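GlcNAc Inducible Gene 2, GIG2 (Candida albicans, PDB 6AKZ) binds a ferric ion through a two-histidine, one-carboxylate site and is probably an iron-dependent oxygenase of the cupin-like DUF1479 family. Local coordinates at residues P190-S195 against Q321-K326; S196-W201 against T315-G320; L272-S277 against C351-E356; M282-L287 against F327-H332. All blocks are in the same frame, centred on the assembly; numbering follows the deposited sequence.

Contact 1. Residues P190-S195 against Q321-K326; sequences PLHLDS and QLFLDK. With FE (Fe (III) ion), chain B.
Gln-321 reaches across to the iron ligand Asp-194, the two side chains running side by side. From Gln-321, CB sits 3.7 Å from Leu-193 O; CG passes close to Asp-194 OD1. The same Gln-321 CG lies 4.0 Å from His-192 CD2. A bend at chi2 (72°) then brings the amide round, and NE2 donates to Asp-194 OD1 at 3.0 Å, nearly along the C-O axis of that oxygen. The amide and carboxylate planes stand 70° apart. NE2 also bonds Thr-248 O, while OD1 takes a second proton from an iron-bound water. Asp-194 OD2 is left for the iron, with Gln-257 as a further partner. His-192 is held at both ends: ND1 donates to Pro-190 O at 2.7 Å, in the ring plane, which fixes the ring's rotation, and NE2 binds iron at 2.1 Å. Behind the ligands, Leu-193 and Leu-322 form an antiparallel hydrogen-bonded pair, and Leu-324 N donates to Leu-191 O. Further along, Pro-190 CG rests 3.7 Å from Phe-323 CD1. His-192 on the short strand 192-193 and Asp-194 just after it, with Leu-193 between them, form the HxD part of the two-histidine, one-carboxylate iron site, as in cupin-fold oxygenases.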
loop_
_atom_site.group_PDB
_atom_site.type_symbol
_atom_site.label_atom_id
_atom_site.label_comp_id
_atom_site.label_asym_id
_atom_site.label_seq_id
_atom_site.Cartn_x
_atom_site.Cartn_y
_atom_site.Cartn_z
ATOM N N PRO A 190 13.093 -4.670 -7.958
ATOM C CA PRO A 190 13.277 -3.292 -8.433
ATOM C C PRO A 190 12.092 -2.331 -8.178
ATOM O O PRO A 190 11.108 -2.747 -7.574
ATOM C CB PRO A 190 13.492 -3.498 -9.937
ATOM C CG PRO A 190 12.608 -4.620 -10.235
ATOM C CD PRO A 190 12.739 -5.567 -9.062
ATOM N N LEU A 191 12.229 -1.067 -8.589
ATOM C CA LEU A 191 11.175 -0.058 -8.432
ATOM C C LEU A 191 9.822 -0.544 -8.960
ATOM O O LEU A 191 9.721 -1.016 -10.103
ATOM C CB LEU A 191 11.528 1.282 -9.086
ATOM C CG LEU A 191 10.626 2.440 -8.733
ATOM C CD1 LEU A 191 11.100 2.973 -7.364
ATOM C CD2 LEU A 191 10.749 3.531 -9.777
ATOM N N HIS A 192 8.783 -0.399 -8.128
ATOM C CA HIS A 192 7.505 -0.898 -8.509
ATOM C C HIS A 192 6.371 -0.196 -7.740
ATOM O O HIS A 192 6.596 0.449 -6.704
ATOM C CB HIS A 192 7.481 -2.457 -8.136
ATOM C CG HIS A 192 7.635 -2.750 -6.686
ATOM N ND1 HIS A 192 8.836 -2.799 -6.029
ATOM C CD2 HIS A 192 6.702 -3.034 -5.757
ATOM C CE1 HIS A 192 8.642 -3.033 -4.749
ATOM N NE2 HIS A 192 7.350 -3.216 -4.572
ATOM N N LEU A 193 5.167 -0.551 -8.141
ATOM C CA LEU A 193 3.967 -0.316 -7.400
ATOM C C LEU A 193 3.403 -1.725 -6.991
ATOM O O LEU A 193 3.577 -2.648 -7.655
ATOM C CB LEU A 193 2.889 0.361 -8.189
ATOM C CG LEU A 193 3.132 1.728 -8.781
ATOM C CD1 LEU A 193 1.853 2.222 -9.382
ATOM C CD2 LEU A 193 3.634 2.676 -7.741
ATOM N N ASP A 194 2.783 -1.813 -5.817
ATOM C CA ASP A 194 2.114 -3.016 -5.392
ATOM C C ASP A 194 0.612 -2.707 -5.708
ATOM O O ASP A 194 0.332 -1.866 -6.512
ATOM C CB ASP A 194 2.377 -3.331 -3.920
ATOM C CG ASP A 194 3.797 -3.741 -3.686
ATOM O OD1 ASP A 194 4.117 -4.792 -4.245
ATOM O OD2 ASP A 194 4.510 -3.009 -3.032
ATOM N N SER A 195 -0.324 -3.393 -5.068
ATOM C CA SER A 195 -1.725 -3.153 -5.299
ATOM C C SER A 195 -2.152 -3.334 -6.778
ATOM O O SER A 195 -2.964 -2.634 -7.280
ATOM C CB SER A 195 -2.200 -1.819 -4.726
ATOM O OG SER A 195 -1.975 -1.740 -3.350
ATOM N N GLN A 321 2.353 -6.783 -8.811
ATOM C CA GLN A 321 3.301 -5.688 -8.896
ATOM C C GLN A 321 3.387 -5.135 -10.272
ATOM O O GLN A 321 3.424 -5.870 -11.254
ATOM C CB GLN A 321 4.711 -6.125 -8.472
ATOM C CG GLN A 321 4.988 -6.381 -7.006
ATOM C CD GLN A 321 4.364 -7.633 -6.501
ATOM O OE1 GLN A 321 4.543 -8.729 -7.079
ATOM N NE2 GLN A 321 3.621 -7.506 -5.408
ATOM N N LEU A 322 3.485 -3.820 -10.360
ATOM C CA LEU A 322 3.765 -3.154 -11.598
ATOM C C LEU A 322 5.204 -2.727 -11.540
ATOM O O LEU A 322 5.580 -1.902 -10.674
ATOM C CB LEU A 322 2.876 -1.893 -11.810
ATOM C CG LEU A 322 3.281 -0.917 -12.913
ATOM C CD1 LEU A 322 2.991 -1.558 -14.260
ATOM C CD2 LEU A 322 2.556 0.386 -12.867
ATOM N N PHE A 323 6.013 -3.236 -12.473
ATOM C CA PHE A 323 7.433 -2.927 -12.481
ATOM C C PHE A 323 7.784 -1.672 -13.256
ATOM O O PHE A 323 7.307 -1.422 -14.349
ATOM C CB PHE A 323 8.200 -4.169 -12.927
ATOM C CG PHE A 323 8.275 -5.165 -11.847
ATOM C CD1 PHE A 323 8.995 -4.868 -10.708
ATOM C CD2 PHE A 323 7.561 -6.345 -11.898
ATOM C CE1 PHE A 323 9.082 -5.754 -9.664
ATOM C CE2 PHE A 323 7.633 -7.243 -10.862
ATOM C CZ PHE A 323 8.387 -6.942 -9.738
ATOM N N LEU A 324 8.636 -0.863 -12.644
ATOM C CA LEU A 324 8.932 0.501 -13.144
ATOM C C LEU A 324 10.377 0.630 -13.512
ATOM O O LEU A 324 10.848 1.738 -13.814
ATOM C CB LEU A 324 8.581 1.540 -12.063
ATOM C CG LEU A 324 7.111 1.449 -11.612
ATOM C CD1 LEU A 324 6.910 2.309 -10.358
ATOM C CD2 LEU A 324 6.148 1.841 -12.700
ATOM N N ASP A 325 11.071 -0.470 -13.543
ATOM C CA ASP A 325 12.555 -0.406 -13.692
ATOM C C ASP A 325 13.064 -0.358 -15.119
ATOM O O ASP A 325 14.255 -0.089 -15.323
ATOM C CB ASP A 325 13.234 -1.560 -13.019
ATOM C CG ASP A 325 12.800 -2.891 -13.568
ATOM O OD1 ASP A 325 11.578 -3.076 -13.886
ATOM O OD2 ASP A 325 13.697 -3.733 -13.681
ATOM N N LYS A 326 12.204 -0.617 -16.080
ATOM C CA LYS A 326 12.593 -0.724 -17.490
ATOM C C LYS A 326 12.028 0.388 -18.406
ATOM O O LYS A 326 12.771 1.023 -19.165
ATOM C CB LYS A 326 12.173 -2.112 -17.971
ATOM C CG LYS A 326 13.046 -2.728 -19.031
ATOM C CD LYS A 326 12.961 -4.257 -19.023
ATOM C CE LYS A 326 13.364 -4.807 -20.389
ATOM N NZ LYS A 326 13.905 -6.199 -20.343
HETATM FE FE FE B . 6.514 -3.215 -2.595
HETATM O O HOH W 1 6.301 -5.414 -2.654
HETATM O O HOH W 2 5.938 -3.480 -0.629
HETATM O O HOH W 3 8.449 -3.611 -1.655
#

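Contact 2. Residues S196-W201 against T315-G320; sequences SSIERW and TVPGTG
Ser-197 plugs its hydroxyl into the loop 315-320. With OG swung anti to the backbone N (chi1 -160°), it accepts from Val-316 N at 2.9 Å in a nearly straight bond, and the same hydroxyl donates a hydrogen bond to the carbonyl Gln-321 O. Its CB meanwhile lies 3.4 Å from Thr-319 OG1. That threonine looks back into its own loop: chi1 of 69° sets OG1 to donate to Val-316 O at 2.7 Å, on a lone pair in the carbonyl plane, and Thr-319 N shares the acceptor, closing a type II turn from Val-316 to Thr-319. Ile-198 holds CG1 on the far side from its own N (chi1 -165°), which carries CD1 to the Thr-315 methyl CG2 at 3.7 Å while CG2 of the isoleucine faces Pro-317. The Thr-315 methyl also meets Trp-201 CZ3; its hydroxyl turns instead to Phe-312 O. Backbone bonds from Ser-196 N to Gly-320 O and from Ser-197 N to Thr-319 O tie the two segments together, and a water bridges Ile-198 N and Gly-318 N. Hydrogen bonds and methyl contacts thus alternate along the loop, and one buried hydroxyl, accepting from Val-316 N and donating to Gln-321 O, probably helps hold its path.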
loop_
_atom_site.group_PDB
_atom_site.type_symbol
_atom_site.label_atom_id
_atom_site.label_comp_id
_atom_site.label_asym_id
_atom_site.label_seq_id
_atom_site.Cartn_x
_atom_site.Cartn_y
_atom_site.Cartn_z
ATOM N N SER A 196 -1.533 -4.326 -7.366
ATOM C CA SER A 196 -1.772 -4.859 -8.711
ATOM C C SER A 196 -0.840 -4.485 -9.830
ATOM O O SER A 196 -0.300 -3.419 -9.846
ATOM C CB SER A 196 -3.212 -4.599 -9.198
ATOM O OG SER A 196 -3.353 -3.316 -9.715
ATOM N N SER A 197 -0.717 -5.415 -10.780
ATOM C CA SER A 197 0.081 -5.099 -11.999
ATOM C C SER A 197 -0.713 -4.329 -13.039
ATOM O O SER A 197 -0.398 -3.186 -13.359
ATOM C CB SER A 197 0.667 -6.429 -12.541
ATOM O OG SER A 197 1.772 -6.227 -13.395
ATOM N N ILE A 198 -1.798 -4.918 -13.557
ATOM C CA ILE A 198 -2.557 -4.349 -14.683
ATOM C C ILE A 198 -3.942 -3.734 -14.272
ATOM O O ILE A 198 -4.480 -2.966 -15.028
ATOM C CB ILE A 198 -2.796 -5.428 -15.808
ATOM C CG1 ILE A 198 -3.252 -4.840 -17.144
ATOM C CG2 ILE A 198 -3.884 -6.429 -15.384
ATOM C CD1 ILE A 198 -2.273 -4.030 -17.924
ATOM N N GLU A 199 -4.469 -4.127 -13.118
ATOM C CA GLU A 199 -5.782 -3.683 -12.636
ATOM C C GLU A 199 -6.132 -2.190 -12.692
ATOM O O GLU A 199 -7.281 -1.834 -12.953
ATOM C CB GLU A 199 -6.014 -4.203 -11.212
ATOM C CG GLU A 199 -6.513 -5.638 -11.149
ATOM C CD GLU A 199 -5.445 -6.642 -11.535
ATOM O OE1 GLU A 199 -4.300 -6.222 -11.802
ATOM O OE2 GLU A 199 -5.751 -7.853 -11.571
ATOM N N ARG A 200 -5.160 -1.323 -12.434
ATOM C CA ARG A 200 -5.407 0.119 -12.414
ATOM C C ARG A 200 -6.003 0.589 -13.734
ATOM O O ARG A 200 -6.715 1.485 -13.747
ATOM C CB ARG A 200 -4.155 0.902 -12.114
ATOM C CG ARG A 200 -3.615 0.683 -10.709
ATOM C CD ARG A 200 -2.436 1.590 -10.376
ATOM N NE ARG A 200 -1.937 1.539 -9.026
ATOM C CZ ARG A 200 -1.261 0.542 -8.480
ATOM N NH1 ARG A 200 -0.979 -0.538 -9.141
ATOM N NH2 ARG A 200 -0.847 0.639 -7.236
ATOM N N TRP A 201 -5.592 -0.049 -14.810
ATOM C CA TRP A 201 -6.122 0.149 -16.127
ATOM C C TRP A 201 -7.286 -0.755 -16.484
ATOM O O TRP A 201 -8.310 -0.236 -16.980
ATOM C CB TRP A 201 -5.028 -0.050 -17.137
ATOM C CG TRP A 201 -3.878 0.906 -17.087
ATOM C CD1 TRP A 201 -3.820 2.146 -17.634
ATOM C CD2 TRP A 201 -2.631 0.672 -16.485
ATOM N NE1 TRP A 201 -2.577 2.691 -17.422
ATOM C CE2 TRP A 201 -1.828 1.780 -16.743
ATOM C CE3 TRP A 201 -2.083 -0.416 -15.820
ATOM C CZ2 TRP A 201 -0.513 1.855 -16.293
ATOM C CZ3 TRP A 201 -0.779 -0.362 -15.432
ATOM C CH2 TRP A 201 -0.026 0.754 -15.650
ATOM N N THR A 315 3.925 -4.583 -16.889
ATOM C CA THR A 315 2.795 -5.360 -16.355
ATOM C C THR A 315 2.920 -6.809 -16.689
ATOM O O THR A 315 3.416 -7.149 -17.774
ATOM C CB THR A 315 1.411 -4.883 -16.871
ATOM O OG1 THR A 315 1.312 -5.106 -18.275
ATOM C CG2 THR A 315 1.074 -3.391 -16.533
ATOM N N VAL A 316 2.449 -7.647 -15.772
ATOM C CA VAL A 316 2.241 -9.083 -16.004
ATOM C C VAL A 316 0.854 -9.364 -15.476
ATOM O O VAL A 316 0.693 -9.507 -14.251
ATOM C CB VAL A 316 3.299 -9.923 -15.287
ATOM C CG1 VAL A 316 3.070 -11.415 -15.490
ATOM C CG2 VAL A 316 4.682 -9.532 -15.817
ATOM N N PRO A 317 -0.178 -9.368 -16.374
ATOM C CA PRO A 317 -1.503 -9.574 -15.867
ATOM C C PRO A 317 -1.608 -10.814 -15.007
ATOM O O PRO A 317 -1.032 -11.823 -15.370
ATOM C CB PRO A 317 -2.344 -9.699 -17.135
ATOM C CG PRO A 317 -1.638 -8.836 -18.095
ATOM C CD PRO A 317 -0.199 -9.096 -17.809
ATOM N N GLY A 318 -2.270 -10.693 -13.832
ATOM C CA GLY A 318 -2.417 -11.761 -12.884
ATOM C C GLY A 318 -1.441 -11.722 -11.734
ATOM O O GLY A 318 -1.453 -12.583 -10.880
ATOM N N THR A 319 -0.531 -10.742 -11.736
ATOM C CA THR A 319 0.453 -10.602 -10.661
ATOM C C THR A 319 0.204 -9.291 -9.900
ATOM O O THR A 319 -0.655 -8.514 -10.277
ATOM C CB THR A 319 1.899 -10.643 -11.184
ATOM O OG1 THR A 319 2.145 -9.450 -11.934
ATOM C CG2 THR A 319 2.067 -11.902 -12.102
ATOM N N GLY A 320 0.886 -9.112 -8.771
ATOM C CA GLY A 320 0.511 -8.019 -7.852
ATOM C C GLY A 320 1.314 -6.757 -7.983
ATOM O O GLY A 320 1.013 -5.804 -7.274
HETATM O O HOH W 4 -2.329 -7.911 -12.543
#

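Contact 3. Residues L272-S277 against C351-E356; sequences LRVLPS and CDLPHE. With FE (Fe (III) ion), chain B.
The guanidinium of Arg-273 meets Glu-356 at its edge: NE donates to OE2 at 2.9 Å in an almost straight line (177°), in the guanidinium plane, reaching the oxygen on its anti side and somewhat out of the carboxylate plane. The two flat groups are turned 39° against each other, and their side chains run side by side in the same direction, making a salt bridge on one face of the pairing. The His-355 ring belongs to the other face. At its edge, in plane, ND1 donates to Leu-353 O at 2.8 Å, and NE2 binds iron at 2.2 Å; Leu-272 CD1 approaches the base of this side chain, 4.1 Å from CB. His-355 CG lies between the backbone N and the carbonyl carbon (chi1 61°), a torsion that sets the ring with ND1 on Leu-353 O and NE2 facing the iron. His-192 meets the ring edge-to-face, and Trp-349 adds a further contact. The strands are antiparallel: Arg-273 and Glu-356 form a hydrogen-bonded pair, and Val-274 and His-355 form the adjoining non-hydrogen-bonded pair. Strand 272-274 is the middle of a three-stranded sheet whose edge, 355-357, supplies the second histidine of the two-histidine, one-carboxylate site. Beyond the pairing, Leu-275 N bonds Pro-354 O at 3.0 Å. Leu-353 lays CD2 4.0 Å from Val-274 CB, while Leu-275 and Pro-354 touch through their CB atoms, with Phe-50 of helix 32-56 also packing on Leu-275.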
loop_
_atom_site.group_PDB
_atom_site.type_symbol
_atom_site.label_atom_id
_atom_site.label_comp_id
_atom_site.label_asym_id
_atom_site.label_seq_id
_atom_site.Cartn_x
_atom_site.Cartn_y
_atom_site.Cartn_z
ATOM N N LEU A 272 14.500 1.404 2.720
ATOM C CA LEU A 272 13.498 1.645 1.713
ATOM C C LEU A 272 13.910 2.880 0.896
ATOM O O LEU A 272 14.514 3.810 1.431
ATOM C CB LEU A 272 12.166 1.906 2.426
ATOM C CG LEU A 272 10.899 2.174 1.554
ATOM C CD1 LEU A 272 10.506 0.971 0.762
ATOM C CD2 LEU A 272 9.800 2.666 2.477
ATOM N N ARG A 273 13.579 2.838 -0.370
ATOM C CA ARG A 273 13.726 3.941 -1.295
ATOM C C ARG A 273 12.312 4.232 -1.870
ATOM O O ARG A 273 11.561 3.346 -2.123
ATOM C CB ARG A 273 14.720 3.640 -2.393
ATOM C CG ARG A 273 16.077 3.356 -1.801
ATOM C CD ARG A 273 17.069 2.809 -2.755
ATOM N NE ARG A 273 17.127 3.406 -4.064
ATOM C CZ ARG A 273 17.785 4.496 -4.368
ATOM N NH1 ARG A 273 18.403 5.225 -3.442
ATOM N NH2 ARG A 273 17.800 4.885 -5.600
ATOM N N VAL A 274 12.033 5.507 -2.050
ATOM C CA VAL A 274 10.763 5.927 -2.537
ATOM C C VAL A 274 10.913 7.043 -3.581
ATOM O O VAL A 274 11.971 7.677 -3.645
ATOM C CB VAL A 274 9.921 6.541 -1.368
ATOM C CG1 VAL A 274 9.559 5.481 -0.360
ATOM C CG2 VAL A 274 10.667 7.660 -0.628
ATOM N N LEU A 275 9.871 7.283 -4.330
ATOM C CA LEU A 275 9.778 8.441 -5.214
ATOM C C LEU A 275 8.719 9.311 -4.571
ATOM O O LEU A 275 7.527 9.121 -4.828
ATOM C CB LEU A 275 9.344 8.005 -6.609
ATOM C CG LEU A 275 9.851 8.862 -7.730
ATOM C CD1 LEU A 275 9.344 8.271 -9.057
ATOM C CD2 LEU A 275 9.362 10.242 -7.526
ATOM N N PRO A 276 9.128 10.345 -3.819
ATOM C CA PRO A 276 8.206 11.043 -2.972
ATOM C C PRO A 276 7.404 12.127 -3.704
ATOM O O PRO A 276 7.454 13.350 -3.394
ATOM C CB PRO A 276 9.129 11.558 -1.844
ATOM C CG PRO A 276 10.367 11.943 -2.613
ATOM C CD PRO A 276 10.539 10.714 -3.500
ATOM N N SER A 277 6.733 11.733 -4.785
ATOM C CA SER A 277 5.919 12.678 -5.498
ATOM C C SER A 277 4.699 11.880 -6.035
ATOM O O SER A 277 4.751 11.266 -7.089
ATOM C CB SER A 277 6.720 13.293 -6.665
ATOM O OG SER A 277 5.919 14.224 -7.440
ATOM N N CYS A 351 -0.353 3.641 -1.205
ATOM C CA CYS A 351 -0.415 2.467 -2.044
ATOM C C CYS A 351 0.008 2.698 -3.489
ATOM O O CYS A 351 0.387 1.760 -4.178
ATOM C CB CYS A 351 -1.818 1.793 -1.975
ATOM S SG CYS A 351 -3.146 2.908 -2.497
ATOM N N ASP A 352 -0.034 3.924 -3.943
ATOM C CA ASP A 352 0.392 4.284 -5.307
ATOM C C ASP A 352 1.791 4.874 -5.377
ATOM O O ASP A 352 2.140 5.492 -6.414
ATOM C CB ASP A 352 -0.608 5.233 -5.957
ATOM C CG ASP A 352 -1.855 4.539 -6.536
ATOM O OD1 ASP A 352 -1.915 3.265 -6.565
ATOM O OD2 ASP A 352 -2.837 5.307 -6.829
ATOM N N LEU A 353 2.598 4.777 -4.297
ATOM C CA LEU A 353 3.915 5.380 -4.353
ATOM C C LEU A 353 4.983 4.380 -4.872
ATOM O O LEU A 353 5.102 3.210 -4.394
ATOM C CB LEU A 353 4.330 5.874 -2.974
ATOM C CG LEU A 353 5.324 6.994 -3.045
ATOM C CD1 LEU A 353 4.637 8.263 -3.532
ATOM C CD2 LEU A 353 6.026 7.300 -1.731
ATOM N N PRO A 354 5.693 4.764 -5.922
ATOM C CA PRO A 354 6.799 3.890 -6.351
ATOM C C PRO A 354 7.824 3.748 -5.231
ATOM O O PRO A 354 8.222 4.747 -4.630
ATOM C CB PRO A 354 7.369 4.663 -7.537
ATOM C CG PRO A 354 6.328 5.645 -7.965
ATOM C CD PRO A 354 5.564 5.957 -6.772
ATOM N N HIS A 355 8.319 2.508 -5.037
ATOM C CA HIS A 355 9.260 2.265 -4.003
ATOM C C HIS A 355 10.064 1.029 -4.366
ATOM O O HIS A 355 9.705 0.260 -5.288
ATOM C CB HIS A 355 8.551 2.104 -2.671
ATOM C CG HIS A 355 7.610 0.954 -2.673
ATOM N ND1 HIS A 355 6.392 1.013 -3.290
ATOM C CD2 HIS A 355 7.741 -0.317 -2.232
ATOM C CE1 HIS A 355 5.788 -0.164 -3.196
ATOM N NE2 HIS A 355 6.593 -0.980 -2.560
ATOM N N GLU A 356 11.177 0.890 -3.693
ATOM C CA GLU A 356 12.010 -0.372 -3.772
ATOM C C GLU A 356 12.849 -0.432 -2.510
ATOM O O GLU A 356 12.938 0.536 -1.767
ATOM C CB GLU A 356 12.962 -0.299 -4.978
ATOM C CG GLU A 356 13.799 0.948 -5.019
ATOM C CD GLU A 356 14.803 1.071 -6.192
ATOM O OE1 GLU A 356 14.750 0.262 -7.137
ATOM O OE2 GLU A 356 15.660 2.009 -6.130
HETATM FE FE FE B . 6.514 -3.215 -2.595
HETATM O O HOH W 1 6.301 -5.414 -2.654
HETATM O O HOH W 2 5.938 -3.480 -0.629
HETATM O O HOH W 3 8.449 -3.611 -1.655
#

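Contact 4. Residues M282-L287 against F327-H332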
loop_
_atom_site.group_PDB
_atom_site.type_symbol
_atom_site.label_atom_id
_atom_site.label_comp_id
_atom_site.label_asym_id
_atom_site.label_seq_id
_atom_site.Cartn_x
_atom_site.Cartn_y
_atom_site.Cartn_z
ATOM N N MET A 282 1.823 9.052 -10.501
ATOM C CA MET A 282 0.700 8.361 -11.064
ATOM C C MET A 282 0.193 8.956 -12.397
ATOM O O MET A 282 -0.324 8.249 -13.219
ATOM C CB MET A 282 -0.434 8.192 -10.047
ATOM C CG MET A 282 -0.101 7.270 -8.877
ATOM S SD MET A 282 0.539 5.666 -9.373
ATOM C CE MET A 282 -0.767 4.978 -10.377
ATOM N N ALA A 283 0.370 10.233 -12.599
ATOM C CA ALA A 283 0.017 10.846 -13.892
ATOM C C ALA A 283 0.922 10.175 -14.906
ATOM O O ALA A 283 0.486 9.784 -15.953
ATOM C CB ALA A 283 0.208 12.345 -13.833
ATOM N N TYR A 284 2.189 10.013 -14.608
ATOM C CA TYR A 284 3.146 9.474 -15.566
ATOM C C TYR A 284 2.908 7.996 -15.822
ATOM O O TYR A 284 2.807 7.542 -16.980
ATOM C CB TYR A 284 4.557 9.658 -15.011
ATOM C CG TYR A 284 5.649 9.184 -15.944
ATOM C CD1 TYR A 284 6.169 9.999 -16.971
ATOM C CD2 TYR A 284 6.180 7.900 -15.788
ATOM C CE1 TYR A 284 7.197 9.518 -17.802
ATOM C CE2 TYR A 284 7.196 7.440 -16.614
ATOM C CZ TYR A 284 7.711 8.250 -17.590
ATOM O OH TYR A 284 8.736 7.727 -18.376
ATOM N N ILE A 285 2.691 7.257 -14.753
ATOM C CA ILE A 285 2.492 5.809 -14.817
ATOM C C ILE A 285 1.235 5.530 -15.607
ATOM O O ILE A 285 1.299 4.692 -16.515
ATOM C CB ILE A 285 2.452 5.153 -13.436
ATOM C CG1 ILE A 285 3.895 5.165 -12.880
ATOM C CG2 ILE A 285 1.984 3.711 -13.434
ATOM C CD1 ILE A 285 4.054 5.026 -11.389
ATOM N N MET A 286 0.127 6.158 -15.223
ATOM C CA MET A 286 -1.158 5.853 -15.878
ATOM C C MET A 286 -1.168 6.173 -17.345
ATOM O O MET A 286 -1.843 5.504 -18.088
ATOM C CB MET A 286 -2.348 6.502 -15.192
ATOM C CG MET A 286 -2.547 5.984 -13.758
ATOM S SD MET A 286 -2.492 4.177 -13.472
ATOM C CE MET A 286 -3.829 3.607 -14.521
ATOM N N LEU A 287 -0.522 7.259 -17.722
ATOM C CA LEU A 287 -0.420 7.620 -19.128
ATOM C C LEU A 287 0.691 6.965 -19.910
ATOM O O LEU A 287 0.671 7.009 -21.156
ATOM C CB LEU A 287 -0.300 9.140 -19.280
ATOM C CG LEU A 287 -1.481 9.978 -18.798
ATOM C CD1 LEU A 287 -1.239 11.453 -18.928
ATOM C CD2 LEU A 287 -2.742 9.649 -19.530
ATOM N N PHE A 327 10.728 0.601 -18.375
ATOM C CA PHE A 327 10.080 1.499 -19.361
ATOM C C PHE A 327 9.524 2.782 -18.762
ATOM O O PHE A 327 8.718 3.453 -19.356
ATOM C CB PHE A 327 9.013 0.745 -20.098
ATOM C CG PHE A 327 9.512 -0.560 -20.701
ATOM C CD1 PHE A 327 10.318 -0.548 -21.837
ATOM C CD2 PHE A 327 9.170 -1.784 -20.146
ATOM C CE1 PHE A 327 10.794 -1.755 -22.373
ATOM C CE2 PHE A 327 9.629 -2.988 -20.684
ATOM C CZ PHE A 327 10.448 -2.955 -21.806
ATOM N N TYR A 328 10.003 3.157 -17.585
ATOM C CA TYR A 328 9.510 4.367 -16.892
ATOM C C TYR A 328 10.715 5.284 -16.543
ATOM O O TYR A 328 10.946 5.694 -15.370
ATOM C CB TYR A 328 8.710 3.957 -15.651
ATOM C CG TYR A 328 7.460 3.192 -15.985
ATOM C CD1 TYR A 328 7.478 1.810 -16.281
ATOM C CD2 TYR A 328 6.256 3.832 -16.020
ATOM C CE1 TYR A 328 6.294 1.116 -16.580
ATOM C CE2 TYR A 328 5.094 3.197 -16.408
ATOM C CZ TYR A 328 5.078 1.822 -16.624
ATOM O OH TYR A 328 3.851 1.245 -16.967
ATOM N N PRO A 329 11.514 5.633 -17.568
ATOM C CA PRO A 329 12.818 6.281 -17.220
ATOM C C PRO A 329 12.773 7.670 -16.583
ATOM O O PRO A 329 13.706 8.012 -15.853
ATOM C CB PRO A 329 13.542 6.380 -18.572
ATOM C CG PRO A 329 12.395 6.507 -19.549
ATOM C CD PRO A 329 11.320 5.584 -19.020
ATOM N N HIS A 330 11.714 8.438 -16.792
ATOM C CA HIS A 330 11.589 9.735 -16.218
ATOM C C HIS A 330 11.382 9.657 -14.710
ATOM O O HIS A 330 11.541 10.647 -14.052
ATOM C CB HIS A 330 10.405 10.513 -16.799
ATOM C CG HIS A 330 10.509 10.773 -18.274
ATOM N ND1 HIS A 330 10.173 9.830 -19.221
ATOM C CD2 HIS A 330 10.862 11.886 -18.961
ATOM C CE1 HIS A 330 10.337 10.334 -20.428
ATOM N NE2 HIS A 330 10.760 11.574 -20.305
ATOM N N LEU A 331 10.987 8.504 -14.198
ATOM C CA LEU A 331 10.840 8.347 -12.754
ATOM C C LEU A 331 12.166 8.258 -12.013
ATOM O O LEU A 331 12.227 8.590 -10.838
ATOM C CB LEU A 331 9.959 7.120 -12.419
ATOM C CG LEU A 331 8.537 7.117 -12.960
ATOM C CD1 LEU A 331 7.899 5.808 -12.515
ATOM C CD2 LEU A 331 7.689 8.341 -12.571
ATOM N N HIS A 332 13.221 7.783 -12.669
ATOM C CA HIS A 332 14.378 7.377 -11.952
ATOM C C HIS A 332 15.098 8.507 -11.223
ATOM O O HIS A 332 15.582 8.300 -10.141
ATOM C CB HIS A 332 15.263 6.548 -12.831
ATOM C CG HIS A 332 14.596 5.250 -13.230
ATOM N ND1 HIS A 332 15.292 4.114 -13.594
ATOM C CD2 HIS A 332 13.279 4.911 -13.296
ATOM C CE1 HIS A 332 14.440 3.148 -13.885
ATOM N NE2 HIS A 332 13.211 3.603 -13.702
#
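Tyr-284 is the bump here, driven from the helix into a hollow lined by Tyr-328, Pro-329, His-330 and Leu-331. Its ring points opposite the residue's own amide nitrogen (chi1 -178°), which carries it away from the helix and in among these four residues. On one side CE2 touches Tyr-328 CD2 at 3.8 Å; CD2 takes the Leu-331 methyl CD2 at 3.6 Å. CE1 and CZ lie against His-330 CB and ND1, and at the tip of Tyr-284 OH meets Pro-329 CD at 3.4 Å. The hydroxyl ends in a hydrogen bond with His-330 ND1, 2.7 Å long and lying at the edge of both rings, whose planes are 59° apart. This polar pairing fixes the far end of an otherwise apolar fit. Ile-285 makes the second, shallower bump: CG1 sits 4.1 Å from both Tyr-328 CD2 and Leu-331 CD1, while the Tyr-328 ring turns its edge to the helix backbone at Ile-285 CA. Tyr-328 OH continues to Pro-313 O. Trp-39, Leu-43 and Ile-46 of helix 32-56 also pack on Tyr-284, Trp-201 of helix 199-202 touches Tyr-328, and 327-332 belongs to the connection between strands 322-323 and 336-337 and packs on helix 278-287.

Contacts 1 and 3 share the iron: 190-195 gives His-192 and Asp-194, 351-356 gives His-355, and three waters fill the remaining positions. The two are also joined directly by a probable hydrogen bond from His-192 N to His-355 O (3.1 Å). Contact 2 extends both segments of contact 1 away from the metal, with centres 10 Å apart; Arg-200 links it to contact 1 through Asp-194 O and to contact 3 by a salt bridge, NH2 to Asp-352 OD1 at 2.9 Å. Contact 4 lies further out: the side chain of Ile-285 is about 12 Å from the iron and packs on Leu-322 of contact 1. A probable hydrogen bond from Trp-201 NE1 to Met-286 O (3.0 Å) joins contact 2 to contact 4.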